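Local structure of protein DltD (7DXM) at residues 13-27 against 187-201. The protein probably acts as an O-acyltransferase of the SGNH hydrolase clan in the D-alanylation of lipoteichoic acid during cell wall biogenesis. Sequence-based numbering, arbitrary orientation.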
ATOM      1  N   SER A  13      -5.504  -6.338  15.530  1.00 49.11           N
ATOM      2  CA  SER A  13      -5.009  -5.074  15.000  1.00 50.19           C
ATOM      3  C   SER A  13      -4.537  -5.239  13.558  1.00 52.37           C
ATOM      4  O   SER A  13      -4.599  -4.298  12.753  1.00 50.25           O
ATOM      5  CB  SER A  13      -3.885  -4.547  15.897  1.00 51.79           C
ATOM      6  OG  SER A  13      -3.311  -3.352  15.395  1.00 54.69           O
ATOM      7  N   ALA A  14      -4.091  -6.444  13.212  1.00 52.33           N
ATOM      8  CA  ALA A  14      -3.448  -6.667  11.930  1.00 45.57           C
ATOM      9  C   ALA A  14      -4.415  -6.575  10.772  1.00 43.74           C
ATOM     10  O   ALA A  14      -3.963  -6.487   9.629  1.00 47.12           O
ATOM     11  CB  ALA A  14      -2.734  -8.023  11.922  1.00 44.14           C
ATOM     12  N   VAL A  15      -5.718  -6.589  11.030  1.00 41.44           N
ATOM     13  CA  VAL A  15      -6.692  -6.574   9.947  1.00 43.36           C
ATOM     14  C   VAL A  15      -7.803  -5.589  10.260  1.00 41.91           C
ATOM     15  O   VAL A  15      -8.902  -5.710   9.708  1.00 41.78           O
ATOM     16  CB  VAL A  15      -7.301  -7.970   9.681  1.00 46.59           C
ATOM     17  CG1 VAL A  15      -6.336  -8.898   8.896  1.00 39.85           C
ATOM     18  CG2 VAL A  15      -7.713  -8.587  10.969  1.00 47.20           C
ATOM     19  N   THR A  16      -7.546  -4.619  11.146  1.00 39.60           N
ATOM     20  CA  THR A  16      -8.600  -3.662  11.471  1.00 43.96           C
ATOM     21  C   THR A  16      -8.853  -2.721  10.300  1.00 45.21           C
ATOM     22  O   THR A  16     -10.006  -2.516   9.897  1.00 50.26           O
ATOM     23  CB  THR A  16      -8.251  -2.903  12.750  1.00 48.49           C
ATOM     24  OG1 THR A  16      -8.550  -3.735  13.880  1.00 48.10           O
ATOM     25  CG2 THR A  16      -9.045  -1.629  12.869  1.00 42.83           C
ATOM     26  N   LEU A  17      -7.793  -2.167   9.715  1.00 42.22           N
ATOM     27  CA  LEU A  17      -7.890  -1.464   8.429  1.00 44.92           C
ATOM     28  C   LEU A  17      -8.783  -0.220   8.528  1.00 45.98           C
ATOM     29  O   LEU A  17      -9.665   0.020   7.702  1.00 47.45           O
ATOM     30  CB  LEU A  17      -8.371  -2.421   7.330  1.00 36.80           C
ATOM     31  CG  LEU A  17      -7.299  -3.483   7.115  1.00 39.10           C
ATOM     32  CD1 LEU A  17      -7.785  -4.663   6.318  1.00 37.08           C
ATOM     33  CD2 LEU A  17      -6.097  -2.867   6.447  1.00 46.40           C
ATOM     34  N   THR A  18      -8.550   0.572   9.565  1.00 45.50           N
ATOM     35  CA  THR A  18      -9.199   1.865   9.733  1.00 47.44           C
ATOM     36  C   THR A  18      -8.144   2.958   9.677  1.00 46.42           C
ATOM     37  O   THR A  18      -6.986   2.737  10.048  1.00 44.22           O
ATOM     38  CB  THR A  18      -9.954   1.974  11.070  1.00 45.91           C
ATOM     39  OG1 THR A  18      -9.019   1.977  12.177  1.00 42.21           O
ATOM     40  CG2 THR A  18     -10.938   0.799  11.200  1.00 43.47           C
ATOM     41  N   ASN A  19      -8.563   4.141   9.226  1.00 41.86           N
ATOM     42  CA  ASN A  19      -7.629   5.249   9.136  1.00 37.98           C
ATOM     43  C   ASN A  19      -6.924   5.454  10.460  1.00 44.96           C
ATOM     44  O   ASN A  19      -5.693   5.569  10.518  1.00 46.14           O
ATOM     45  CB  ASN A  19      -8.357   6.515   8.732  1.00 37.54           C
ATOM     46  CG  ASN A  19      -8.978   6.402   7.370  1.00 48.78           C
ATOM     47  OD1 ASN A  19      -8.673   5.472   6.609  1.00 56.35           O
ATOM     48  ND2 ASN A  19      -9.870   7.339   7.047  1.00 53.49           N
ATOM     49  N   GLU A  20      -7.693   5.465  11.549  1.00 49.14           N
ATOM     50  CA  GLU A  20      -7.093   5.736  12.846  1.00 49.61           C
ATOM     51  C   GLU A  20      -6.024   4.706  13.182  1.00 48.38           C
ATOM     52  O   GLU A  20      -5.015   5.049  13.812  1.00 53.37           O
ATOM     53  CB  GLU A  20      -8.181   5.794  13.917  1.00 48.07           C
ATOM     54  CG  GLU A  20      -9.115   7.005  13.748  1.00 57.18           C
ATOM     55  CD  GLU A  20      -8.441   8.384  14.024  1.00 63.35           C
ATOM     56  OE1 GLU A  20      -7.478   8.499  14.838  1.00 59.92           O
ATOM     57  OE2 GLU A  20      -8.908   9.379  13.420  1.00 67.61           O
ATOM     58  N   ASN A  21      -6.208   3.457  12.734  1.00 45.92           N
ATOM     59  CA  ASN A  21      -5.202   2.427  12.952  1.00 43.74           C
ATOM     60  C   ASN A  21      -4.000   2.604  12.043  1.00 44.76           C
ATOM     61  O   ASN A  21      -2.905   2.128  12.369  1.00 44.52           O
ATOM     62  CB  ASN A  21      -5.803   1.042  12.734  1.00 44.12           C
ATOM     63  CG  ASN A  21      -4.844  -0.065  13.109  1.00 46.59           C
ATOM     64  OD1 ASN A  21      -4.318  -0.101  14.225  1.00 46.61           O
ATOM     65  ND2 ASN A  21      -4.595  -0.966  12.170  1.00 51.11           N
ATOM     66  N   PHE A  22      -4.182   3.273  10.910  1.00 42.02           N
ATOM     67  CA  PHE A  22      -3.072   3.471   9.999  1.00 38.79           C
ATOM     68  C   PHE A  22      -2.014   4.364  10.628  1.00 42.35           C
ATOM     69  O   PHE A  22      -0.812   4.097  10.515  1.00 45.12           O
ATOM     70  CB  PHE A  22      -3.582   4.061   8.691  1.00 36.74           C
ATOM     71  CG  PHE A  22      -2.494   4.439   7.737  1.00 39.05           C
ATOM     72  CD1 PHE A  22      -1.822   5.646   7.876  1.00 40.98           C
ATOM     73  CD2 PHE A  22      -2.145   3.593   6.698  1.00 38.97           C
ATOM     74  CE1 PHE A  22      -0.829   5.985   7.019  1.00 44.28           C
ATOM     75  CE2 PHE A  22      -1.178   3.936   5.819  1.00 38.51           C
ATOM     76  CZ  PHE A  22      -0.506   5.135   5.983  1.00 43.69           C
ATOM     77  N   LYS A  23      -2.444   5.437  11.282  1.00 44.05           N
ATOM     78  CA  LYS A  23      -1.537   6.427  11.839  1.00 43.54           C
ATOM     79  C   LYS A  23      -1.281   6.216  13.321  1.00 49.26           C
ATOM     80  O   LYS A  23      -0.745   7.111  13.988  1.00 56.67           O
ATOM     81  CB  LYS A  23      -2.076   7.836  11.587  1.00 46.05           C
ATOM     82  CG  LYS A  23      -3.556   8.036  11.849  1.00 47.36           C
ATOM     83  CD  LYS A  23      -4.047   9.330  11.181  1.00 45.73           C
ATOM     84  CE  LYS A  23      -5.491   9.639  11.542  1.00 45.37           C
ATOM     85  NZ  LYS A  23      -5.814  10.984  11.050  1.00 51.97           N
ATOM     86  N   SER A  24      -1.666   5.060  13.855  1.00 49.56           N
ATOM     87  CA  SER A  24      -1.384   4.710  15.244  1.00 47.62           C
ATOM     88  C   SER A  24       0.016   4.116  15.294  1.00 48.71           C
ATOM     89  O   SER A  24       0.228   2.976  14.852  1.00 49.49           O
ATOM     90  CB  SER A  24      -2.422   3.729  15.779  1.00 44.30           C
ATOM     91  OG  SER A  24      -2.051   3.255  17.058  1.00 44.83           O
ATOM     92  N   ARG A  25       0.979   4.893  15.800  1.00 43.22           N
ATOM     93  CA  ARG A  25       2.322   4.352  15.994  1.00 45.72           C
ATOM     94  C   ARG A  25       2.309   3.181  16.984  1.00 49.69           C
ATOM     95  O   ARG A  25       2.968   2.156  16.765  1.00 47.25           O
ATOM     96  CB  ARG A  25       3.267   5.459  16.477  1.00 43.23           C
ATOM     97  CG  ARG A  25       4.668   4.969  16.841  1.00 45.59           C
ATOM     98  CD  ARG A  25       5.383   5.941  17.760  1.00 48.77           C
ATOM     99  NE  ARG A  25       5.606   7.201  17.074  1.00 46.49           N
ATOM    100  CZ  ARG A  25       6.756   7.538  16.521  1.00 48.36           C
ATOM    101  NH1 ARG A  25       7.785   6.708  16.605  1.00 48.69           N
ATOM    102  NH2 ARG A  25       6.871   8.699  15.894  1.00 52.43           N
ATOM    103  N   LYS A  26       1.548   3.299  18.075  1.00 49.59           N
ATOM    104  CA  LYS A  26       1.605   2.265  19.096  1.00 44.94           C
ATOM    105  C   LYS A  26       1.196   0.924  18.512  1.00 49.08           C
ATOM    106  O   LYS A  26       1.934  -0.058  18.638  1.00 54.60           O
ATOM    107  CB  LYS A  26       0.739   2.636  20.310  1.00 46.59           C
ATOM    108  CG  LYS A  26       1.085   1.804  21.604  1.00 46.39           C
ATOM    109  CD  LYS A  26       2.397   2.323  22.359  1.00 55.40           C
ATOM    110  CE  LYS A  26       2.731   1.576  23.687  1.00 59.98           C
ATOM    111  NZ  LYS A  26       2.500   0.056  23.611  1.00 53.36           N
ATOM    112  N   ASN A  27       0.059   0.873  17.807  1.00 46.71           N
ATOM    113  CA  ASN A  27      -0.441  -0.405  17.297  1.00 49.28           C
ATOM    114  C   ASN A  27       0.575  -1.079  16.382  1.00 50.36           C
ATOM    115  O   ASN A  27       0.953  -2.246  16.587  1.00 54.33           O
ATOM    116  CB  ASN A  27      -1.759  -0.201  16.556  1.00 49.84           C
ATOM    117  CG  ASN A  27      -2.919  -0.023  17.497  1.00 47.55           C
ATOM    118  OD1 ASN A  27      -2.723   0.035  18.707  1.00 46.59           O
ATOM    119  ND2 ASN A  27      -4.136   0.073  16.956  1.00 44.59           N
ATOM    120  N   ASP A 187       0.103   9.840  20.969  1.00 51.31           N
ATOM    121  CA  ASP A 187      -0.162   8.525  20.388  1.00 50.29           C
ATOM    122  C   ASP A 187      -0.323   7.486  21.484  1.00 47.63           C
ATOM    123  O   ASP A 187      -1.343   6.788  21.563  1.00 47.65           O
ATOM    124  CB  ASP A 187       0.986   8.122  19.442  1.00 50.94           C
ATOM    125  CG  ASP A 187       0.572   7.087  18.389  1.00 52.51           C
ATOM    126  OD1 ASP A 187       0.324   5.898  18.733  1.00 45.66           O
ATOM    127  OD2 ASP A 187       0.503   7.485  17.199  1.00 54.71           O
ATOM    128  N   SER A 188       0.684   7.382  22.351  1.00 47.27           N
ATOM    129  CA  SER A 188       0.638   6.369  23.395  1.00 45.75           C
ATOM    130  C   SER A 188      -0.585   6.541  24.275  1.00 47.43           C
ATOM    131  O   SER A 188      -1.117   5.553  24.802  1.00 48.65           O
ATOM    132  CB  SER A 188       1.905   6.418  24.232  1.00 40.62           C
ATOM    133  OG  SER A 188       2.157   5.147  24.804  1.00 50.77           O
ATOM    134  N   LEU A 189      -1.059   7.785  24.422  1.00 48.04           N
ATOM    135  CA  LEU A 189      -2.211   8.065  25.269  1.00 48.76           C
ATOM    136  C   LEU A 189      -3.532   7.707  24.597  1.00 47.07           C
ATOM    137  O   LEU A 189      -4.444   7.185  25.249  1.00 47.59           O
ATOM    138  CB  LEU A 189      -2.205   9.538  25.666  1.00 50.20           C
ATOM    139  CG  LEU A 189      -3.375  10.008  26.547  1.00 53.27           C
ATOM    140  CD1 LEU A 189      -3.465   9.231  27.845  1.00 51.88           C
ATOM    141  CD2 LEU A 189      -3.272  11.489  26.836  1.00 51.69           C
ATOM    142  N   PHE A 190      -3.672   7.989  23.311  1.00 45.08           N
ATOM    143  CA  PHE A 190      -4.986   7.887  22.692  1.00 47.56           C
ATOM    144  C   PHE A 190      -5.187   6.630  21.857  1.00 53.13           C
ATOM    145  O   PHE A 190      -6.338   6.264  21.585  1.00 53.52           O
ATOM    146  CB  PHE A 190      -5.252   9.105  21.811  1.00 44.20           C
ATOM    147  CG  PHE A 190      -5.583  10.335  22.589  1.00 52.19           C
ATOM    148  CD1 PHE A 190      -6.898  10.608  22.946  1.00 54.45           C
ATOM    149  CD2 PHE A 190      -4.584  11.221  22.980  1.00 52.86           C
ATOM    150  CE1 PHE A 190      -7.206  11.745  23.682  1.00 52.08           C
ATOM    151  CE2 PHE A 190      -4.887  12.349  23.710  1.00 48.59           C
ATOM    152  CZ  PHE A 190      -6.196  12.612  24.063  1.00 50.84           C
ATOM    153  N   SER A 191      -4.125   5.961  21.431  1.00 53.34           N
ATOM    154  CA  SER A 191      -4.322   4.793  20.582  1.00 48.72           C
ATOM    155  C   SER A 191      -5.213   3.745  21.229  1.00 47.72           C
ATOM    156  O   SER A 191      -6.076   3.201  20.523  1.00 51.07           O
ATOM    157  CB  SER A 191      -2.956   4.230  20.161  1.00 51.73           C
ATOM    158  OG  SER A 191      -2.333   5.116  19.234  1.00 47.93           O
ATOM    159  N   PRO A 192      -5.107   3.449  22.530  1.00 48.37           N
ATOM    160  CA  PRO A 192      -6.070   2.515  23.151  1.00 50.22           C
ATOM    161  C   PRO A 192      -7.538   2.758  22.813  1.00 48.94           C
ATOM    162  O   PRO A 192      -8.258   1.787  22.542  1.00 50.60           O
ATOM    163  CB  PRO A 192      -5.794   2.701  24.643  1.00 45.62           C
ATOM    164  CG  PRO A 192      -4.322   2.943  24.675  1.00 52.19           C
ATOM    165  CD  PRO A 192      -3.961   3.707  23.421  1.00 45.77           C
ATOM    166  N   LEU A 193      -8.012   3.997  22.811  1.00 42.63           N
ATOM    167  CA  LEU A 193      -9.429   4.217  22.542  1.00 49.41           C
ATOM    168  C   LEU A 193      -9.680   4.741  21.142  1.00 55.66           C
ATOM    169  O   LEU A 193     -10.638   4.320  20.482  1.00 62.09           O
ATOM    170  CB  LEU A 193     -10.029   5.195  23.556  1.00 51.74           C
ATOM    171  CG  LEU A 193     -10.207   4.800  25.025  1.00 50.18           C
ATOM    172  CD1 LEU A 193      -8.936   5.052  25.817  1.00 57.81           C
ATOM    173  CD2 LEU A 193     -11.336   5.595  25.612  1.00 50.88           C
ATOM    174  N   ALA A 194      -8.816   5.637  20.672  1.00 55.11           N
ATOM    175  CA  ALA A 194      -8.950   6.193  19.330  1.00 56.30           C
ATOM    176  C   ALA A 194      -8.737   5.136  18.251  1.00 52.56           C
ATOM    177  O   ALA A 194      -9.430   5.164  17.230  1.00 55.48           O
ATOM    178  CB  ALA A 194      -7.967   7.356  19.145  1.00 56.98           C
ATOM    179  N   ALA A 195      -7.804   4.199  18.470  1.00 54.76           N
ATOM    180  CA  ALA A 195      -7.410   3.177  17.498  1.00 51.38           C
ATOM    181  C   ALA A 195      -7.680   1.762  18.007  1.00 50.92           C
ATOM    182  O   ALA A 195      -6.757   0.954  18.157  1.00 49.76           O
ATOM    183  CB  ALA A 195      -5.927   3.333  17.147  1.00 43.23           C
ATOM    184  N   SER A 196      -8.936   1.452  18.285  1.00 56.10           N
ATOM    185  CA  SER A 196      -9.294   0.166  18.864  1.00 57.03           C
ATOM    186  C   SER A 196      -9.605  -0.847  17.760  1.00 56.06           C
ATOM    187  O   SER A 196      -9.974  -0.482  16.635  1.00 53.39           O
ATOM    188  CB  SER A 196     -10.495   0.318  19.807  1.00 50.24           C
ATOM    189  OG  SER A 196     -11.711   0.424  19.081  1.00 55.95           O
ATOM    190  N   ASN A 197      -9.454  -2.132  18.102  1.00 52.35           N
ATOM    191  CA  ASN A 197      -9.644  -3.215  17.138  1.00 49.88           C
ATOM    192  C   ASN A 197     -11.080  -3.271  16.617  1.00 51.06           C
ATOM    193  O   ASN A 197     -12.033  -2.902  17.304  1.00 57.12           O
ATOM    194  CB  ASN A 197      -9.287  -4.565  17.761  1.00 49.80           C
ATOM    195  CG  ASN A 197      -7.803  -4.710  18.026  1.00 53.12           C
ATOM    196  OD1 ASN A 197      -6.985  -3.978  17.458  1.00 61.55           O
ATOM    197  ND2 ASN A 197      -7.441  -5.665  18.883  1.00 46.80           N
ATOM    198  N   ASN A 198     -11.214  -3.730  15.376  1.00 52.60           N
ATOM    199  CA  ASN A 198     -12.468  -4.016  14.695  1.00 43.97           C
ATOM    200  C   ASN A 198     -12.984  -5.392  15.083  1.00 51.88           C
ATOM    201  O   ASN A 198     -12.312  -6.167  15.776  1.00 50.10           O
ATOM    202  CB  ASN A 198     -12.263  -4.041  13.187  1.00 44.75           C
ATOM    203  CG  ASN A 198     -12.373  -2.711  12.575  1.00 50.94           C
ATOM    204  OD1 ASN A 198     -13.082  -1.845  13.075  1.00 62.31           O
ATOM    205  ND2 ASN A 198     -11.694  -2.526  11.459  1.00 48.54           N
ATOM    206  N   ALA A 199     -14.175  -5.718  14.569  1.00 56.00           N
ATOM    207  CA  ALA A 199     -14.624  -7.105  14.469  1.00 58.28           C
ATOM    208  C   ALA A 199     -14.156  -7.755  13.167  1.00 56.36           C
ATOM    209  O   ALA A 199     -14.505  -8.913  12.893  1.00 56.82           O
ATOM    210  CB  ALA A 199     -16.152  -7.199  14.597  1.00 50.79           C
ATOM    211  N   ASN A 200     -13.342  -7.040  12.386  1.00 49.45           N
ATOM    212  CA  ASN A 200     -12.917  -7.552  11.094  1.00 50.10           C
ATOM    213  C   ASN A 200     -12.263  -8.928  11.208  1.00 52.31           C
ATOM    214  O   ASN A 200     -12.591  -9.833  10.435  1.00 51.21           O
ATOM    215  CB  ASN A 200     -11.989  -6.548  10.433  1.00 51.50           C
ATOM    216  CG  ASN A 200     -12.737  -5.577   9.589  1.00 49.06           C
ATOM    217  OD1 ASN A 200     -13.953  -5.706   9.429  1.00 54.43           O
ATOM    218  ND2 ASN A 200     -12.032  -4.599   9.031  1.00 45.83           N
ATOM    219  N   TYR A 201     -11.354  -9.123  12.168  1.00 50.39           N
ATOM    220  CA  TYR A 201     -10.749 -10.451  12.308  1.00 51.20           C
ATOM    221  C   TYR A 201     -11.769 -11.504  12.710  1.00 53.69           C
ATOM    222  O   TYR A 201     -11.776 -12.610  12.164  1.00 52.52           O
ATOM    223  CB  TYR A 201      -9.648 -10.425  13.350  1.00 57.60           C
ATOM    224  CG  TYR A 201      -8.872 -11.710  13.452  1.00 55.71           C
ATOM    225  CD1 TYR A 201      -7.837 -11.981  12.557  1.00 50.09           C
ATOM    226  CD2 TYR A 201      -9.153 -12.642  14.441  1.00 54.92           C
ATOM    227  CE1 TYR A 201      -7.105 -13.132  12.645  1.00 54.23           C
ATOM    228  CE2 TYR A 201      -8.423 -13.809  14.528  1.00 56.57           C
ATOM    229  CZ  TYR A 201      -7.399 -14.046  13.625  1.00 59.22           C
ATOM    230  OH  TYR A 201      -6.660 -15.203  13.686  1.00 65.95           O
TER
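Asp187 and Ser191, near the end of helix 170-194, meet Ser24, Arg25 and Lys26 at the start of helix 25-33 in a polar, partly buried contact, which runs on along the loop that leads to helix 200-204. The Asp187 carboxylate spans two consecutive amides of the first turn of helix 25-33: Arg25 N reaches OD2 on its syn side at 3.0 Å, whereas Lys26 N approaches OD1 from above the carboxylate plane at 2.9 Å. These N-H groups would favour a negative charge on Asp187. The guanidinium of Arg25 turns instead to Asp124, with which it forms a salt bridge. Ser24 is the N-cap of helix 25-33; its OG accepts from Asn27 N and donates to Ser191 OG at 2.9 Å. The five-stranded parallel sheet suits the SGNH clan, and the contact lies at one margin of the sheet, where Ala14 is hydrogen-bonded through its backbone to Phe71 of edge strand 68-72. Asn27 ND2 is gripped twice, by Ala195 O at 3.0 Å and by Asn21 OD1 at 2.7 Å, the latter N-H pointing almost straight at an oxygen met in its carbonyl plane; this fixes the amide's rotation. Ala195 CB packs on Ser24 CB at 3.8 Å. Farther along, Asn198 N donates a hydrogen bond to Thr16 OG1 at 3.1 Å, and that hydroxyl is in turn hydrogen-bonded to Arg12 O. Val15 CG2 lies in plane at the edge of the Tyr201 ring, 3.7 Å from CD1.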